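Local coordinates for flagellar hook-associated protein 2 (Bdellovibrio bacteriovorus, PDB 6KTY) that probably caps the tip of the growing flagellar filament, helping flagellin monomers polymerise there and keeping them from leaking out unassembled, at residues 43-54 and 111-122. Numbering follows the deposited sequence.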
ATOM      1  N   LYS A  43       0.901 -13.934  17.263  1.00 27.98           N
ATOM      2  CA  LYS A  43       1.357 -14.595  18.480  1.00 27.91           C
ATOM      3  C   LYS A  43       0.737 -13.936  19.697  1.00 24.92           C
ATOM      4  O   LYS A  43       0.590 -12.724  19.714  1.00 24.35           O
ATOM      5  CB  LYS A  43       2.876 -14.471  18.625  1.00 27.71           C
ATOM      6  CG  LYS A  43       3.681 -15.112  17.538  1.00 33.27           C
ATOM      7  CD  LYS A  43       5.156 -14.696  17.701  1.00 36.79           C
ATOM      8  CE  LYS A  43       5.896 -14.633  16.366  1.00 43.24           C
ATOM      9  NZ  LYS A  43       6.106 -13.194  15.920  1.00 45.61           N
ATOM     10  N   PRO A  44       0.422 -14.723  20.743  1.00 23.85           N
ATOM     11  CA  PRO A  44       0.026 -14.083  22.001  1.00 24.45           C
ATOM     12  C   PRO A  44       1.279 -13.391  22.559  1.00 23.33           C
ATOM     13  O   PRO A  44       2.387 -13.907  22.354  1.00 22.18           O
ATOM     14  CB  PRO A  44      -0.375 -15.265  22.883  1.00 25.10           C
ATOM     15  CG  PRO A  44       0.508 -16.377  22.384  1.00 23.88           C
ATOM     16  CD  PRO A  44       0.735 -16.145  20.937  1.00 23.44           C
ATOM     17  N   ALA A  45       1.120 -12.275  23.251  1.00 22.58           N
ATOM     18  CA  ALA A  45       2.279 -11.543  23.769  1.00 22.58           C
ATOM     19  C   ALA A  45       1.937 -10.565  24.846  1.00 22.86           C
ATOM     20  O   ALA A  45       0.769 -10.168  24.991  1.00 24.10           O
ATOM     21  CB  ALA A  45       3.045 -10.826  22.595  1.00 22.57           C
ATOM     22  N   ALA A  46       2.940 -10.163  25.630  1.00 22.59           N
ATOM     23  CA  ALA A  46       2.707  -9.142  26.685  1.00 23.62           C
ATOM     24  C   ALA A  46       3.958  -8.282  26.806  1.00 23.39           C
ATOM     25  O   ALA A  46       5.105  -8.737  26.502  1.00 21.24           O
ATOM     26  CB  ALA A  46       2.301  -9.804  28.081  1.00 24.23           C
ATOM     27  N   MET A  47       3.768  -7.029  27.146  1.00 23.65           N
ATOM     28  CA  MET A  47       4.924  -6.123  27.231  1.00 25.17           C
ATOM     29  C   MET A  47       4.909  -5.441  28.559  1.00 25.94           C
ATOM     30  O   MET A  47       3.851  -4.948  28.982  1.00 25.77           O
ATOM     31  CB  MET A  47       4.920  -5.073  26.101  1.00 26.92           C
ATOM     32  CG  MET A  47       6.255  -4.305  25.966  1.00 31.04           C
ATOM     33  SD  MET A  47       6.353  -3.209  24.566  1.00 41.10           S
ATOM     34  CE  MET A  47       6.718  -4.378  23.275  1.00 38.77           C
ATOM     35  N   SER A  48       6.068  -5.376  29.213  1.00 25.70           N
ATOM     36  CA  SER A  48       6.137  -4.717  30.540  1.00 26.57           C
ATOM     37  C   SER A  48       6.009  -3.194  30.508  1.00 28.16           C
ATOM     38  O   SER A  48       6.133  -2.565  29.451  1.00 27.39           O
ATOM     39  CB  SER A  48       7.434  -5.096  31.273  1.00 25.77           C
ATOM     40  OG  SER A  48       8.519  -4.319  30.789  1.00 26.33           O
ATOM     41  N   ASN A  49       5.744  -2.614  31.683  1.00 28.91           N
ATOM     42  CA  ASN A  49       6.068  -1.212  31.963  1.00 30.40           C
ATOM     43  C   ASN A  49       7.555  -0.899  31.727  1.00 29.35           C
ATOM     44  O   ASN A  49       8.387  -1.818  31.600  1.00 28.53           O
ATOM     45  CB  ASN A  49       5.618  -0.821  33.382  1.00 33.23           C
ATOM     46  CG  ASN A  49       6.278  -1.669  34.486  1.00 32.28           C
ATOM     47  OD1 ASN A  49       6.497  -2.853  34.330  1.00 32.03           O
ATOM     48  ND2 ASN A  49       6.590  -1.030  35.606  1.00 34.84           N
ATOM     49  N   GLY A  50       7.865   0.381  31.616  1.00 30.23           N
ATOM     50  CA  GLY A  50       9.210   0.853  31.264  1.00 29.67           C
ATOM     51  C   GLY A  50      10.124   0.901  32.480  1.00 29.65           C
ATOM     52  O   GLY A  50       9.682   1.203  33.599  1.00 29.73           O
ATOM     53  N   PHE A  51      11.403   0.607  32.255  1.00 28.78           N
ATOM     54  CA  PHE A  51      12.425   0.660  33.291  1.00 29.10           C
ATOM     55  C   PHE A  51      13.536   1.583  32.846  1.00 31.02           C
ATOM     56  O   PHE A  51      13.790   1.710  31.621  1.00 30.35           O
ATOM     57  CB  PHE A  51      12.974  -0.739  33.539  1.00 28.79           C
ATOM     58  CG  PHE A  51      12.066  -1.601  34.362  1.00 28.40           C
ATOM     59  CD1 PHE A  51      10.909  -2.144  33.817  1.00 26.48           C
ATOM     60  CD2 PHE A  51      12.372  -1.880  35.687  1.00 33.19           C
ATOM     61  CE1 PHE A  51      10.066  -2.937  34.593  1.00 29.61           C
ATOM     62  CE2 PHE A  51      11.519  -2.679  36.472  1.00 32.10           C
ATOM     63  CZ  PHE A  51      10.368  -3.183  35.937  1.00 29.65           C
ATOM     64  N   PRO A  52      14.239   2.207  33.818  1.00 31.86           N
ATOM     65  CA  PRO A  52      15.284   3.132  33.431  1.00 33.27           C
ATOM     66  C   PRO A  52      16.533   2.450  32.896  1.00 32.46           C
ATOM     67  O   PRO A  52      17.378   3.103  32.326  1.00 33.47           O
ATOM     68  CB  PRO A  52      15.582   3.914  34.732  1.00 35.06           C
ATOM     69  CG  PRO A  52      15.194   2.987  35.851  1.00 35.19           C
ATOM     70  CD  PRO A  52      14.064   2.127  35.285  1.00 33.61           C
ATOM     71  N   ASP A  53      16.655   1.149  33.103  1.00 31.36           N
ATOM     72  CA  ASP A  53      17.827   0.411  32.671  1.00 31.53           C
ATOM     73  C   ASP A  53      17.389  -1.050  32.588  1.00 30.43           C
ATOM     74  O   ASP A  53      16.322  -1.415  33.114  1.00 29.82           O
ATOM     75  CB  ASP A  53      18.961   0.575  33.682  1.00 32.61           C
ATOM     76  CG  ASP A  53      18.612  -0.007  35.033  1.00 33.00           C
ATOM     77  OD1 ASP A  53      18.613  -1.247  35.169  1.00 33.19           O
ATOM     78  OD2 ASP A  53      18.326   0.776  35.958  1.00 32.52           O
ATOM     79  N   LYS A  54      18.206  -1.872  31.951  1.00 30.82           N
ATOM     80  CA  LYS A  54      17.888  -3.289  31.824  1.00 31.34           C
ATOM     81  C   LYS A  54      18.872  -4.159  32.585  1.00 32.22           C
ATOM     82  O   LYS A  54      18.777  -5.386  32.547  1.00 31.92           O
ATOM     83  CB  LYS A  54      17.856  -3.693  30.340  1.00 31.61           C
ATOM     84  CG  LYS A  54      19.206  -3.790  29.635  1.00 34.27           C
ATOM     85  CD  LYS A  54      18.946  -4.240  28.210  1.00 36.64           C
ATOM     86  CE  LYS A  54      20.183  -4.321  27.351  1.00 40.92           C
ATOM     87  NZ  LYS A  54      21.339  -4.992  28.016  1.00 43.87           N
ATOM     88  N   ASN A 111      12.259   6.018  31.169  1.00 40.66           N
ATOM     89  CA  ASN A 111      12.030   4.597  31.438  1.00 37.60           C
ATOM     90  C   ASN A 111      11.790   3.848  30.140  1.00 36.25           C
ATOM     91  O   ASN A 111      10.697   3.348  29.885  1.00 34.08           O
ATOM     92  CB  ASN A 111      10.847   4.429  32.387  1.00 37.88           C
ATOM     93  CG  ASN A 111      11.090   5.101  33.743  1.00 41.45           C
ATOM     94  OD1 ASN A 111      11.967   4.690  34.493  1.00 40.20           O
ATOM     95  ND2 ASN A 111      10.295   6.112  34.059  1.00 43.49           N
ATOM     96  N   PRO A 112      12.825   3.774  29.305  1.00 35.87           N
ATOM     97  CA  PRO A 112      12.629   3.282  27.965  1.00 35.84           C
ATOM     98  C   PRO A 112      12.628   1.747  27.852  1.00 33.48           C
ATOM     99  O   PRO A 112      12.055   1.215  26.892  1.00 34.67           O
ATOM    100  CB  PRO A 112      13.809   3.898  27.213  1.00 37.62           C
ATOM    101  CG  PRO A 112      14.890   3.984  28.193  1.00 37.68           C
ATOM    102  CD  PRO A 112      14.234   4.099  29.560  1.00 37.07           C
ATOM    103  N   PHE A 113      13.185   1.023  28.822  1.00 30.86           N
ATOM    104  CA  PHE A 113      13.410  -0.421  28.617  1.00 29.20           C
ATOM    105  C   PHE A 113      12.181  -1.241  29.005  1.00 27.38           C
ATOM    106  O   PHE A 113      11.636  -1.070  30.090  1.00 28.65           O
ATOM    107  CB  PHE A 113      14.654  -0.913  29.360  1.00 27.86           C
ATOM    108  CG  PHE A 113      15.938  -0.317  28.846  1.00 29.61           C
ATOM    109  CD1 PHE A 113      16.586  -0.862  27.743  1.00 30.97           C
ATOM    110  CD2 PHE A 113      16.504   0.785  29.465  1.00 30.94           C
ATOM    111  CE1 PHE A 113      17.795  -0.320  27.280  1.00 32.88           C
ATOM    112  CE2 PHE A 113      17.688   1.341  28.991  1.00 35.23           C
ATOM    113  CZ  PHE A 113      18.328   0.790  27.894  1.00 34.02           C
ATOM    114  N   LYS A 114      11.735  -2.111  28.100  1.00 26.24           N
ATOM    115  CA  LYS A 114      10.584  -2.979  28.359  1.00 24.58           C
ATOM    116  C   LYS A 114      10.820  -4.422  28.030  1.00 23.52           C
ATOM    117  O   LYS A 114      11.552  -4.745  27.070  1.00 23.66           O
ATOM    118  CB  LYS A 114       9.380  -2.460  27.608  1.00 26.48           C
ATOM    119  CG  LYS A 114       8.897  -1.142  28.151  1.00 25.12           C
ATOM    120  CD  LYS A 114       7.844  -0.580  27.269  1.00 26.38           C
ATOM    121  CE  LYS A 114       7.395   0.784  27.796  1.00 28.20           C
ATOM    122  NZ  LYS A 114       6.271   1.369  27.038  1.00 29.69           N
ATOM    123  N   LEU A 115      10.255  -5.300  28.855  1.00 22.56           N
ATOM    124  CA  LEU A 115      10.322  -6.733  28.602  1.00 23.93           C
ATOM    125  C   LEU A 115       9.143  -7.085  27.709  1.00 23.00           C
ATOM    126  O   LEU A 115       8.006  -6.707  28.004  1.00 22.30           O
ATOM    127  CB  LEU A 115      10.269  -7.533  29.904  1.00 24.52           C
ATOM    128  CG  LEU A 115      10.322  -9.063  29.776  1.00 25.73           C
ATOM    129  CD1 LEU A 115      11.741  -9.534  29.413  1.00 25.24           C
ATOM    130  CD2 LEU A 115       9.865  -9.694  31.084  1.00 25.80           C
ATOM    131  N   LEU A 116       9.442  -7.732  26.586  1.00 22.34           N
ATOM    132  CA  LEU A 116       8.428  -8.255  25.673  1.00 22.16           C
ATOM    133  C   LEU A 116       8.465  -9.773  25.745  1.00 22.50           C
ATOM    134  O   LEU A 116       9.523 -10.386  25.514  1.00 21.46           O
ATOM    135  CB  LEU A 116       8.726  -7.792  24.237  1.00 23.67           C
ATOM    136  CG  LEU A 116       7.963  -8.485  23.073  1.00 26.42           C
ATOM    137  CD1 LEU A 116       6.484  -8.114  23.138  1.00 26.28           C
ATOM    138  CD2 LEU A 116       8.533  -8.085  21.689  1.00 31.52           C
ATOM    139  N   VAL A 117       7.337 -10.398  26.036  1.00 22.46           N
ATOM    140  CA  VAL A 117       7.302 -11.867  26.106  1.00 22.02           C
ATOM    141  C   VAL A 117       6.236 -12.331  25.075  1.00 22.99           C
ATOM    142  O   VAL A 117       5.095 -11.891  25.133  1.00 23.70           O
ATOM    143  CB  VAL A 117       6.956 -12.325  27.516  1.00 21.59           C
ATOM    144  CG1 VAL A 117       6.861 -13.837  27.614  1.00 22.20           C
ATOM    145  CG2 VAL A 117       7.977 -11.765  28.556  1.00 22.13           C
ATOM    146  N   SER A 118       6.604 -13.213  24.160  1.00 23.67           N
ATOM    147  CA  SER A 118       5.670 -13.661  23.134  1.00 25.35           C
ATOM    148  C   SER A 118       5.648 -15.186  23.024  1.00 27.28           C
ATOM    149  O   SER A 118       6.667 -15.839  23.248  1.00 28.14           O
ATOM    150  CB  SER A 118       6.025 -12.991  21.829  1.00 26.18           C
ATOM    151  OG  SER A 118       7.214 -13.583  21.318  1.00 31.03           O
ATOM    152  N   GLY A 119       4.474 -15.750  22.721  1.00 27.32           N
ATOM    153  CA  GLY A 119       4.352 -17.175  22.414  1.00 29.12           C
ATOM    154  C   GLY A 119       5.139 -17.452  21.160  1.00 29.49           C
ATOM    155  O   GLY A 119       5.489 -16.526  20.426  1.00 30.55           O
ATOM    156  N   LEU A 120       5.434 -18.712  20.897  1.00 30.59           N
ATOM    157  CA  LEU A 120       6.164 -19.073  19.682  1.00 31.71           C
ATOM    158  C   LEU A 120       5.205 -19.390  18.537  1.00 32.16           C
ATOM    159  O   LEU A 120       5.625 -19.427  17.395  1.00 33.26           O
ATOM    160  CB  LEU A 120       7.089 -20.261  19.934  1.00 33.91           C
ATOM    161  CG  LEU A 120       8.278 -19.974  20.863  1.00 37.29           C
ATOM    162  CD1 LEU A 120       8.963 -21.283  21.286  1.00 41.45           C
ATOM    163  CD2 LEU A 120       9.271 -19.038  20.162  1.00 39.17           C
ATOM    164  N   SER A 121       3.917 -19.633  18.844  1.00 31.31           N
ATOM    165  CA  SER A 121       2.927 -20.016  17.819  1.00 31.58           C
ATOM    166  C   SER A 121       1.832 -18.998  17.704  1.00 30.24           C
ATOM    167  O   SER A 121       1.408 -18.398  18.692  1.00 29.27           O
ATOM    168  CB  SER A 121       2.270 -21.353  18.153  1.00 33.11           C
ATOM    169  OG  SER A 121       3.240 -22.380  18.200  1.00 32.94           O
ATOM    170  N   THR A 122       1.351 -18.858  16.483  1.00 30.55           N
ATOM    171  CA  THR A 122       0.242 -17.977  16.157  1.00 29.73           C
ATOM    172  C   THR A 122      -1.052 -18.795  16.182  1.00 31.46           C
ATOM    173  O   THR A 122      -1.010 -20.017  16.310  1.00 30.15           O
ATOM    174  CB  THR A 122       0.446 -17.404  14.746  1.00 30.03           C
ATOM    175  OG1 THR A 122       0.442 -18.477  13.814  1.00 29.67           O
ATOM    176  CG2 THR A 122       1.807 -16.609  14.623  1.00 26.96           C
TER
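The ring of Phe113 has the backbone N of Lys54 over one face, 4.0 Å above its plane and offset toward the rim, while Phe51 O lies in plane at its edge. The aliphatic part of Lys54 crosses the ring obliquely, CB standing 4.0 Å from Phe113 CD1, and a long flexible chain can do this while its ammonium group leads away. Phe51 turns its own ring edge to Phe113 O and packs on Leu84 of helix 84-94. The backbones of Phe51 and Phe113 form an isolated antiparallel bridge, Phe51 N donating to Phe113 O (2.7 Å) and Phe113 N to Phe51 O.

Between this bridge and the regular ladder the register slips by one residue, and Ser48 stands where the shift begins. Its N gives a short bond to Leu115 O (2.6 Å), but Leu115 N is received by Ser48 OG at 2.8 Å instead of by a carbonyl. With chi1 at 80°, OG sits between the backbone N and carbonyl carbon, where it also donates to Asn49 O; a small hydroxyl can do both jobs. Gly50 suits its position because a CB there would run into Asn111 O. Lys114 sets CG and CD against Ser48 O, and its ammonium forms a salt bridge with Asp105.

Strands 45-48 and 113-119 are the central pair of a four-stranded antiparallel sheet in this fragment of the cap protein, with 98-104 and 144-148 outside them and helix 84-94 packed on one face. Ala46 and Val117 exchange two 2.8 Å backbone bonds, and Val117, like Leu115, presents its branched side chain to that helix. On the other face Met47 CE meets Leu116 CD1 at 3.7 Å, a flexible thioether moulding to a branched leucine, and both pack on Phe160 of the second subunit. At the far end of the ladder, Gly119 N bonds to Pro44 O, and the long chain of Lys43 runs past Gly119 O to a salt bridge with Asp158 of that subunit.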